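Local coordinates for protein Baccell_00875 (Bacteroides cellulosilyticus DSM 14838, PDB 5NO8) that probably cleaves the linkage between capping L-rhamnose and glucuronic acid in complex arabinogalactan proteins, acting as a polysaccharide lyase, at residues A210-T214 against H536-Y540; T351-M355 against D374-L378; Y458-Y462 against S502-A506; S584-N588 against N644-L648. One frame throughout, in Å; residues are numbered along the deposited sequence.

Interaction 1. Residues A210-T214 against H536-Y540; sequences ANSQT and HEVNY
The carboxamide of Gln213 lies with one face against the side-chain amide of Asn539, the two planes 18° apart and stacked, although the side chains that carry them cross at about a right angle. Gln213 OE1 sits 3.2 Å from Asn539 CG and also takes the backbone hydrogen of the same residue: Asn539 N donates to Gln213 OE1 at 2.8 Å, nearly straight at 160°, from a position somewhat tilted out of the carbonyl plane. A methyl group presses on this oxygen too, with Val538 CG1 3.3 Å from Gln213 OE1. The bend of the glutamine chain at chi2 (-56°) turns its amide toward the 536-540 loop, where it stacks on Asn539. Gln213 closes a tight turn in which its N bonds to Ala210 O at 2.8 Å; the backbone angles of Asn211 and Ser212 fit a type II' beta turn, whose second position suits asparagine because it tolerates a positive phi. That turn, from the loop between strands 199-203 and 217-221, meets the loop joining helices 509-529 and 542-559. Next to the amides, Ser212 CB touches Val538 CG2 at 3.9 Å. Ser212 OG, which is also hydrogen-bonded to Trp599, reaches a water at 2.6 Å, and this water donates to Glu537 O at 2.9 Å. The Glu537 carboxylate leads away to a salt bridge with Arg447.

Interaction 2. Residues T351-M355 against D374-L378; sequences TRQQM and DSIYL
The contact lies beside a G1 beta bulge, in which Asp374 and Ser375 both face Asp370: Arg352 meets Asp374, and Ile376 packs on the chain leaving helix 338-352. Asp374 has the positive phi expected at the first position of such a bulge. Its carbonyl oxygen lies at the edge of the Arg352 guanidinium, near its plane, with Arg352 NH2 2.9 Å from Asp374 O; the arginine chain is doubly bent, at chi2 (-61°) and chi3 (-71°). The Asp374 carboxylate is engaged instead by Lys654 in a salt bridge. Ile376 fills the middle of the contact. Ile376 CG1 lies 3.4 Å from Arg352 O, and Ile376 CD1 rests 4.0 Å from Gln353 C, so a branched, apolar residue covers the backbone where helix gives way to loop. Replacing Ile376 by an alanine would probably open a gap beneath these peptides and strip Arg352 O of its apolar cover. Met355 CE meets Leu378 CD2 at 3.7 Å, the flexible thioether chain crossing the leucine at about a right angle. Strand 375-376 is the outermost of a small antiparallel sheet, pairing with strand 369-370, whose Tyr369 also touches Gln353, Asp374 and Ile376 beside helix 338-352.

Interaction 3. Residues Y458-Y462 against S502-A506; sequences YFQMY and SLKEA
This is helix-to-helix packing in the helical part of the chain: Phe459 and Tyr462, one turn apart on helix 448-465, embrace Ser502 and reach on to Glu505 and Ala506 near the C-terminal part of helix 496-505. The small serine allows the helices to come close, the alpha carbons of Phe459 and Ser502 being 6.3 Å apart. Ser502 CB lies 3.8 Å from Phe459 CD1, obliquely to the ring, while Ser502 OG approaches Phe459 CB at 3.7 Å. That hydroxyl is hydrogen-bonded to Leu498 O in its own helix, so a polar group can be tolerated in this buried spot. Tyr462 carries the larger share. With its CG anti to the backbone N (chi1 168°), the ring extends across to the other helix. Tyr462 CZ touches Ala506 CB at 4.1 Å, and Tyr462 OH stands 3.4 Å from Glu505 O. The Glu505 carboxylate comes to the edge of the ring, OE1 being 3.8 Å from Tyr462 CE2 with the two planes 46° apart; its OE2 is held by Gln501. A serine in place of Tyr462 would probably open a gap beside Ala506 CB and leave Glu505 OE1 without the ring edge it now lies against. Val471 of helix 469-485 touches both Tyr462 and Leu503, bridging the two helices from the intervening one. Two aromatic side chains of one helix thus pack on Ser502 and Ala506 of the next-but-one helix, in a largely helical domain of successive antiparallel helices, consistent with the alpha/alpha toroid found in many polysaccharide lyases.

Interaction 4. Residues S584-N588 against N644-L648; sequences SYHLN and NNLCL
An ST turn at Ser584 and the backbone bonds to Ser584 O shape the loop that offers Tyr585 and Asn588 O to Asn644 and Cys647, the latter in a 3-10 segment at 646-648 that follows helix 632-644. In the turn, Ser584 OG accepts from His586 N at 3.1 Å, a role for which a short hydroxyl side chain is well suited, and Ser584 O receives both Leu587 N and Asn588 N. One hydrogen bond spans the contact: Asn644 ND2 donates to Asn588 O at 2.9 Å. The acceptor lies in the asparagine amide plane, only 4° out of it, but the bond is bent, with an angle of 138° at the hydrogen. Asn644 CB meanwhile packs against Tyr585 O at 3.2 Å. The same amide nitrogen has a second, weak bond to Asn640, one turn back along the helix. Tyr585 has its CG wedged between the backbone N and the carbonyl carbon (chi1 64°), which turns the ring toward the 3-10 segment. There Tyr585 CE2 meets Cys647 CB at 3.5 Å. Cys647 SG lies in the ring plane at the edge, 5.0 Å from the centroid of Tyr585, while His586 ND1 sits over one face near the rim. The sulfur also approaches the His586 ring obliquely. Tyr673 of strand 672-677 touches Tyr585, His586 and Cys647, and Leu333 of strand 326-335 touches Tyr585 and Cys647. A small, polarisable thiol fits this tight aromatic setting, a Cys sulfur-aromatic contact within a buried junction of loop, 3-10 segment and beta strands.

In the fold
From the N terminus, the chain first passes the 210-214 turn, which opens interaction 1; the loop it closes at 536-540 spans more than 320 residues and ties a beta-sheet region to the helical part. Interactions 2 and 3 are nested inside that loop and follow one another in series: interaction 2 closes a short excursion between helix 338-352 and strand 375-376, interaction 3 a longer one joining helices 448-465 and 496-505. Interaction 4 opens only after interaction 1 has closed and draws two late loops together near the centre of the chain. No two contacts cross or touch; interactions 2 and 4 approach most closely, about 9 Å between nearest atoms.

Interaction 1. Residues A210-T214 against H536-Y540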
# COMPACT_ATOMS: atom_id res chain seq x y z
N ALA A 210 -11.95 10.96 10.82
CA ALA A 210 -10.92 11.52 9.97
C ALA A 210 -10.74 10.79 8.62
O ALA A 210 -9.78 11.07 7.93
CB ALA A 210 -9.60 11.66 10.71
N ASN A 211 -11.72 9.96 8.22
CA ASN A 211 -11.83 9.42 6.85
C ASN A 211 -10.47 8.89 6.36
O ASN A 211 -9.89 8.06 7.05
CB ASN A 211 -12.55 10.41 5.88
CG ASN A 211 -11.89 11.78 5.81
OD1 ASN A 211 -12.15 12.66 6.66
ND2 ASN A 211 -11.06 11.99 4.78
N SER A 212 -9.94 9.38 5.23
CA SER A 212 -8.67 8.93 4.68
C SER A 212 -7.40 9.41 5.38
O SER A 212 -6.30 8.96 5.03
CB SER A 212 -8.59 9.37 3.19
OG SER A 212 -9.83 9.09 2.52
N GLN A 213 -7.53 10.32 6.36
CA GLN A 213 -6.40 11.07 6.86
C GLN A 213 -5.67 10.42 8.04
O GLN A 213 -4.76 11.02 8.63
CB GLN A 213 -6.84 12.48 7.29
CG GLN A 213 -7.80 13.21 6.36
CD GLN A 213 -7.27 13.34 4.95
OE1 GLN A 213 -6.06 13.32 4.71
NE2 GLN A 213 -8.18 13.52 4.01
N THR A 214 -6.07 9.20 8.39
CA THR A 214 -5.42 8.47 9.44
C THR A 214 -5.43 7.00 9.13
O THR A 214 -6.40 6.52 8.61
CB THR A 214 -6.12 8.67 10.79
OG1 THR A 214 -5.43 7.91 11.78
CG2 THR A 214 -7.59 8.25 10.78
N HIS A 536 -4.48 17.36 -1.29
CA HIS A 536 -5.42 17.07 -2.37
C HIS A 536 -6.59 16.32 -1.74
O HIS A 536 -7.20 16.81 -0.80
CB HIS A 536 -4.72 16.34 -3.53
CG HIS A 536 -3.77 17.20 -4.30
ND1 HIS A 536 -2.57 17.63 -3.78
CD2 HIS A 536 -3.86 17.73 -5.54
CE1 HIS A 536 -1.95 18.39 -4.67
NE2 HIS A 536 -2.71 18.46 -5.75
N GLU A 537 -6.91 15.12 -2.23
CA GLU A 537 -8.06 14.38 -1.73
C GLU A 537 -7.71 13.67 -0.41
O GLU A 537 -8.58 13.30 0.37
CB GLU A 537 -8.58 13.45 -2.84
CG GLU A 537 -9.13 14.30 -4.00
CD GLU A 537 -9.54 13.53 -5.25
OE1 GLU A 537 -9.25 12.31 -5.34
OE2 GLU A 537 -10.12 14.17 -6.16
N VAL A 538 -6.41 13.50 -0.17
CA VAL A 538 -5.86 13.13 1.13
C VAL A 538 -4.83 14.22 1.42
O VAL A 538 -4.29 14.81 0.49
CB VAL A 538 -5.21 11.73 1.08
CG1 VAL A 538 -4.79 11.24 2.46
CG2 VAL A 538 -6.15 10.72 0.42
N ASN A 539 -4.55 14.50 2.70
CA ASN A 539 -3.69 15.64 3.06
C ASN A 539 -2.24 15.45 2.67
O ASN A 539 -1.55 16.40 2.34
CB ASN A 539 -3.75 15.96 4.57
CG ASN A 539 -5.14 16.36 5.04
OD1 ASN A 539 -5.48 16.16 6.23
ND2 ASN A 539 -5.96 16.90 4.14
N TYR A 540 -1.78 14.21 2.76
CA TYR A 540 -0.45 13.85 2.35
C TYR A 540 -0.54 12.39 2.03
O TYR A 540 -1.12 11.65 2.80
CB TYR A 540 0.53 14.09 3.50
CG TYR A 540 1.93 13.65 3.22
CD1 TYR A 540 2.79 14.43 2.46
CD2 TYR A 540 2.41 12.42 3.71
CE1 TYR A 540 4.08 14.02 2.17
CE2 TYR A 540 3.71 12.00 3.44
CZ TYR A 540 4.53 12.80 2.66
OH TYR A 540 5.82 12.40 2.39
O HOH W 1 -9.99 10.81 0.59

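Interaction 2. Residues T351-M355 against D374-L378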
# COMPACT_ATOMS: atom_id res chain seq x y z
N THR A 351 -15.51 -7.65 -23.29
CA THR A 351 -16.71 -8.48 -23.43
C THR A 351 -17.75 -8.38 -22.32
O THR A 351 -18.88 -8.77 -22.52
CB THR A 351 -16.36 -9.96 -23.65
OG1 THR A 351 -15.72 -10.51 -22.50
CG2 THR A 351 -15.50 -10.09 -24.89
N ARG A 352 -17.36 -7.86 -21.15
CA ARG A 352 -18.23 -7.80 -19.97
C ARG A 352 -18.36 -6.40 -19.37
O ARG A 352 -19.37 -6.12 -18.74
CB ARG A 352 -17.74 -8.76 -18.86
CG ARG A 352 -17.61 -10.23 -19.24
CD ARG A 352 -18.94 -10.84 -19.67
NE ARG A 352 -19.88 -11.04 -18.56
CZ ARG A 352 -20.95 -10.28 -18.25
NH1 ARG A 352 -21.28 -9.17 -18.92
NH2 ARG A 352 -21.72 -10.64 -17.23
N GLN A 353 -17.36 -5.54 -19.53
CA GLN A 353 -17.38 -4.25 -18.81
C GLN A 353 -17.59 -3.04 -19.72
O GLN A 353 -17.56 -1.92 -19.23
CB GLN A 353 -16.11 -4.07 -17.96
CG GLN A 353 -15.88 -5.22 -16.97
CD GLN A 353 -14.91 -4.90 -15.84
OE1 GLN A 353 -14.22 -5.82 -15.36
NE2 GLN A 353 -14.90 -3.65 -15.35
N GLN A 354 -17.81 -3.25 -21.02
CA GLN A 354 -18.19 -2.14 -21.91
C GLN A 354 -19.72 -2.13 -22.08
O GLN A 354 -20.32 -3.14 -22.42
CB GLN A 354 -17.49 -2.21 -23.27
CG GLN A 354 -17.69 -0.93 -24.11
CD GLN A 354 -16.79 -0.84 -25.33
OE1 GLN A 354 -16.32 0.26 -25.70
NE2 GLN A 354 -16.47 -1.98 -25.91
N MET A 355 -20.33 -0.98 -21.81
CA MET A 355 -21.76 -0.79 -22.06
C MET A 355 -22.02 -0.91 -23.57
O MET A 355 -21.47 -0.13 -24.34
CB MET A 355 -22.19 0.61 -21.59
CG MET A 355 -23.67 0.96 -21.82
SD MET A 355 -24.81 -0.20 -21.05
CE MET A 355 -24.65 0.27 -19.32
N ASP A 374 -21.99 -10.72 -11.37
CA ASP A 374 -21.62 -10.89 -12.78
C ASP A 374 -22.38 -9.89 -13.68
O ASP A 374 -23.03 -10.28 -14.67
CB ASP A 374 -21.84 -12.35 -13.24
CG ASP A 374 -20.86 -13.31 -12.58
OD1 ASP A 374 -19.64 -13.11 -12.69
OD2 ASP A 374 -21.31 -14.28 -11.95
N SER A 375 -22.30 -8.61 -13.33
CA SER A 375 -23.00 -7.56 -14.06
C SER A 375 -22.31 -6.23 -13.90
O SER A 375 -21.69 -5.96 -12.86
CB SER A 375 -24.46 -7.44 -13.56
OG SER A 375 -24.49 -7.22 -12.17
N ILE A 376 -22.41 -5.39 -14.93
CA ILE A 376 -21.99 -4.00 -14.84
C ILE A 376 -22.77 -3.31 -13.71
O ILE A 376 -23.97 -3.55 -13.53
CB ILE A 376 -22.19 -3.25 -16.18
CG1 ILE A 376 -21.11 -3.67 -17.18
CG2 ILE A 376 -22.05 -1.74 -16.01
CD1 ILE A 376 -21.38 -3.27 -18.61
N TYR A 377 -22.05 -2.52 -12.90
CA TYR A 377 -22.67 -1.70 -11.86
C TYR A 377 -23.11 -0.37 -12.44
O TYR A 377 -22.30 0.44 -12.90
CB TYR A 377 -21.72 -1.46 -10.68
CG TYR A 377 -22.38 -0.67 -9.57
CD1 TYR A 377 -23.45 -1.20 -8.85
CD2 TYR A 377 -21.94 0.62 -9.25
CE1 TYR A 377 -24.08 -0.46 -7.85
CE2 TYR A 377 -22.56 1.37 -8.24
CZ TYR A 377 -23.62 0.82 -7.53
OH TYR A 377 -24.23 1.56 -6.54
N LEU A 378 -24.43 -0.14 -12.40
CA LEU A 378 -25.04 1.00 -13.09
C LEU A 378 -25.12 2.29 -12.26
O LEU A 378 -25.56 3.33 -12.77
CB LEU A 378 -26.44 0.60 -13.56
CG LEU A 378 -26.52 -0.58 -14.52
CD1 LEU A 378 -27.99 -0.92 -14.81
CD2 LEU A 378 -25.75 -0.27 -15.79

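Interaction 3. Residues Y458-Y462 against S502-A506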
# COMPACT_ATOMS: atom_id res chain seq x y z
N TYR A 458 -6.41 10.11 -25.38
CA TYR A 458 -6.39 10.68 -26.73
C TYR A 458 -5.03 10.55 -27.39
O TYR A 458 -4.96 10.13 -28.55
CB TYR A 458 -6.89 12.15 -26.74
CG TYR A 458 -8.33 12.39 -26.37
CD1 TYR A 458 -9.31 11.42 -26.53
CD2 TYR A 458 -8.74 13.63 -25.88
CE1 TYR A 458 -10.63 11.67 -26.20
CE2 TYR A 458 -10.05 13.89 -25.55
CZ TYR A 458 -10.99 12.93 -25.71
OH TYR A 458 -12.30 13.18 -25.38
N PHE A 459 -3.94 10.84 -26.69
CA PHE A 459 -2.63 10.69 -27.27
C PHE A 459 -2.33 9.22 -27.63
O PHE A 459 -1.75 8.94 -28.68
CB PHE A 459 -1.53 11.22 -26.36
CG PHE A 459 -1.58 12.72 -26.13
CD1 PHE A 459 -1.59 13.61 -27.20
CD2 PHE A 459 -1.54 13.23 -24.83
CE1 PHE A 459 -1.59 14.99 -26.96
CE2 PHE A 459 -1.55 14.59 -24.59
CZ PHE A 459 -1.56 15.48 -25.67
N GLN A 460 -2.79 8.29 -26.79
CA GLN A 460 -2.64 6.85 -27.11
C GLN A 460 -3.45 6.48 -28.36
O GLN A 460 -2.99 5.69 -29.20
CB GLN A 460 -3.09 5.99 -25.93
CG GLN A 460 -2.27 6.17 -24.65
CD GLN A 460 -0.92 5.52 -24.69
OE1 GLN A 460 -0.47 5.02 -25.73
NE2 GLN A 460 -0.22 5.55 -23.55
N MET A 461 -4.67 7.01 -28.46
CA MET A 461 -5.53 6.79 -29.63
C MET A 461 -4.94 7.31 -30.95
O MET A 461 -5.26 6.76 -32.01
CB MET A 461 -6.94 7.34 -29.42
CG MET A 461 -7.81 6.57 -28.44
SD MET A 461 -8.13 4.88 -28.93
CE MET A 461 -9.19 5.03 -30.39
N TYR A 462 -4.08 8.32 -30.90
CA TYR A 462 -3.30 8.70 -32.08
C TYR A 462 -2.41 7.56 -32.53
O TYR A 462 -2.34 7.26 -33.72
CB TYR A 462 -2.45 9.94 -31.81
CG TYR A 462 -1.40 10.27 -32.85
CD1 TYR A 462 -1.76 10.60 -34.17
CD2 TYR A 462 -0.06 10.30 -32.51
CE1 TYR A 462 -0.79 10.93 -35.11
CE2 TYR A 462 0.91 10.63 -33.44
CZ TYR A 462 0.55 10.95 -34.73
OH TYR A 462 1.56 11.25 -35.61
N SER A 502 3.76 12.76 -29.13
CA SER A 502 2.64 12.75 -30.05
C SER A 502 2.59 14.05 -30.90
O SER A 502 2.35 14.01 -32.11
CB SER A 502 1.34 12.54 -29.29
OG SER A 502 1.38 11.30 -28.60
N LEU A 503 2.82 15.18 -30.24
CA LEU A 503 2.96 16.48 -30.93
C LEU A 503 4.15 16.52 -31.89
O LEU A 503 3.99 17.02 -32.99
CB LEU A 503 3.03 17.62 -29.92
CG LEU A 503 1.72 17.88 -29.18
CD1 LEU A 503 1.92 18.74 -27.94
CD2 LEU A 503 0.65 18.50 -30.07
N LYS A 504 5.31 16.01 -31.49
CA LYS A 504 6.48 15.93 -32.38
C LYS A 504 6.17 15.06 -33.60
O LYS A 504 6.40 15.50 -34.73
CB LYS A 504 7.73 15.42 -31.65
N GLU A 505 5.58 13.88 -33.37
CA GLU A 505 5.24 12.93 -34.45
C GLU A 505 4.15 13.44 -35.39
O GLU A 505 4.18 13.15 -36.58
CB GLU A 505 4.80 11.57 -33.89
CG GLU A 505 5.93 10.75 -33.30
CD GLU A 505 5.47 9.49 -32.54
OE1 GLU A 505 4.25 9.28 -32.31
OE2 GLU A 505 6.37 8.69 -32.16
N ALA A 506 3.18 14.17 -34.85
CA ALA A 506 2.13 14.75 -35.65
C ALA A 506 2.59 16.03 -36.38
O ALA A 506 1.82 16.59 -37.15
CB ALA A 506 0.91 15.05 -34.80

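Interaction 4. Residues S584-N588 against N644-L648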
# COMPACT_ATOMS: atom_id res chain seq x y z
N SER A 584 6.31 -10.57 1.09
CA SER A 584 4.96 -10.86 0.65
C SER A 584 4.72 -10.06 -0.63
O SER A 584 5.06 -8.89 -0.70
CB SER A 584 3.93 -10.42 1.69
OG SER A 584 2.60 -10.55 1.19
N TYR A 585 4.08 -10.67 -1.61
CA TYR A 585 3.67 -9.97 -2.82
C TYR A 585 2.68 -8.83 -2.51
O TYR A 585 2.61 -7.88 -3.24
CB TYR A 585 3.13 -10.91 -3.89
CG TYR A 585 1.87 -11.65 -3.51
CD1 TYR A 585 1.92 -12.87 -2.85
CD2 TYR A 585 0.61 -11.10 -3.77
CE1 TYR A 585 0.76 -13.54 -2.46
CE2 TYR A 585 -0.55 -11.77 -3.43
CZ TYR A 585 -0.46 -13.00 -2.80
OH TYR A 585 -1.61 -13.66 -2.45
N HIS A 586 1.94 -8.92 -1.41
CA HIS A 586 1.03 -7.84 -1.04
C HIS A 586 1.76 -6.57 -0.62
O HIS A 586 1.18 -5.47 -0.72
CB HIS A 586 0.14 -8.28 0.13
CG HIS A 586 -0.91 -9.27 -0.25
ND1 HIS A 586 -0.83 -10.60 0.06
CD2 HIS A 586 -2.07 -9.11 -0.92
CE1 HIS A 586 -1.90 -11.23 -0.40
NE2 HIS A 586 -2.67 -10.34 -1.00
N LEU A 587 2.96 -6.72 -0.08
CA LEU A 587 3.67 -5.65 0.63
C LEU A 587 5.00 -5.23 0.06
O LEU A 587 5.43 -4.11 0.34
CB LEU A 587 3.94 -6.07 2.09
CG LEU A 587 2.78 -6.60 2.90
CD1 LEU A 587 3.24 -7.08 4.27
CD2 LEU A 587 1.71 -5.54 3.02
N ASN A 588 5.66 -6.09 -0.71
CA ASN A 588 7.07 -5.87 -1.03
C ASN A 588 7.21 -4.74 -2.05
O ASN A 588 6.79 -4.86 -3.18
CB ASN A 588 7.74 -7.14 -1.54
CG ASN A 588 9.24 -7.04 -1.52
OD1 ASN A 588 9.91 -7.27 -0.49
ND2 ASN A 588 9.78 -6.68 -2.64
N ASN A 644 4.01 -7.22 -8.41
CA ASN A 644 3.28 -7.54 -7.19
C ASN A 644 1.82 -7.11 -7.26
O ASN A 644 0.98 -7.68 -6.56
CB ASN A 644 4.02 -6.98 -5.98
CG ASN A 644 5.32 -7.70 -5.72
OD1 ASN A 644 5.55 -8.80 -6.24
ND2 ASN A 644 6.20 -7.08 -4.95
N ASN A 645 1.50 -6.14 -8.12
CA ASN A 645 0.14 -5.75 -8.32
C ASN A 645 -0.64 -6.71 -9.23
O ASN A 645 -1.84 -6.57 -9.39
CB ASN A 645 0.05 -4.32 -8.83
CG ASN A 645 0.19 -3.30 -7.73
OD1 ASN A 645 -0.81 -2.68 -7.36
ND2 ASN A 645 1.40 -3.09 -7.24
N LEU A 646 0.02 -7.70 -9.80
CA LEU A 646 -0.70 -8.68 -10.60
C LEU A 646 -1.69 -9.50 -9.82
O LEU A 646 -2.58 -10.09 -10.41
CB LEU A 646 0.25 -9.63 -11.34
CG LEU A 646 1.11 -8.98 -12.41
CD1 LEU A 646 2.13 -10.00 -12.89
CD2 LEU A 646 0.26 -8.45 -13.56
N CYS A 647 -1.58 -9.53 -8.48
CA CYS A 647 -2.54 -10.27 -7.67
C CYS A 647 -3.96 -9.72 -7.75
O CYS A 647 -4.89 -10.42 -7.40
CB CYS A 647 -2.08 -10.37 -6.24
SG CYS A 647 -2.09 -8.79 -5.37
N LEU A 648 -4.14 -8.51 -8.27
CA LEU A 648 -5.47 -7.91 -8.42
C LEU A 648 -6.26 -8.45 -9.61
O LEU A 648 -7.40 -8.07 -9.82
CB LEU A 648 -5.34 -6.40 -8.54
CG LEU A 648 -4.71 -5.66 -7.35
CD1 LEU A 648 -4.30 -4.27 -7.79
CD2 LEU A 648 -5.65 -5.64 -6.16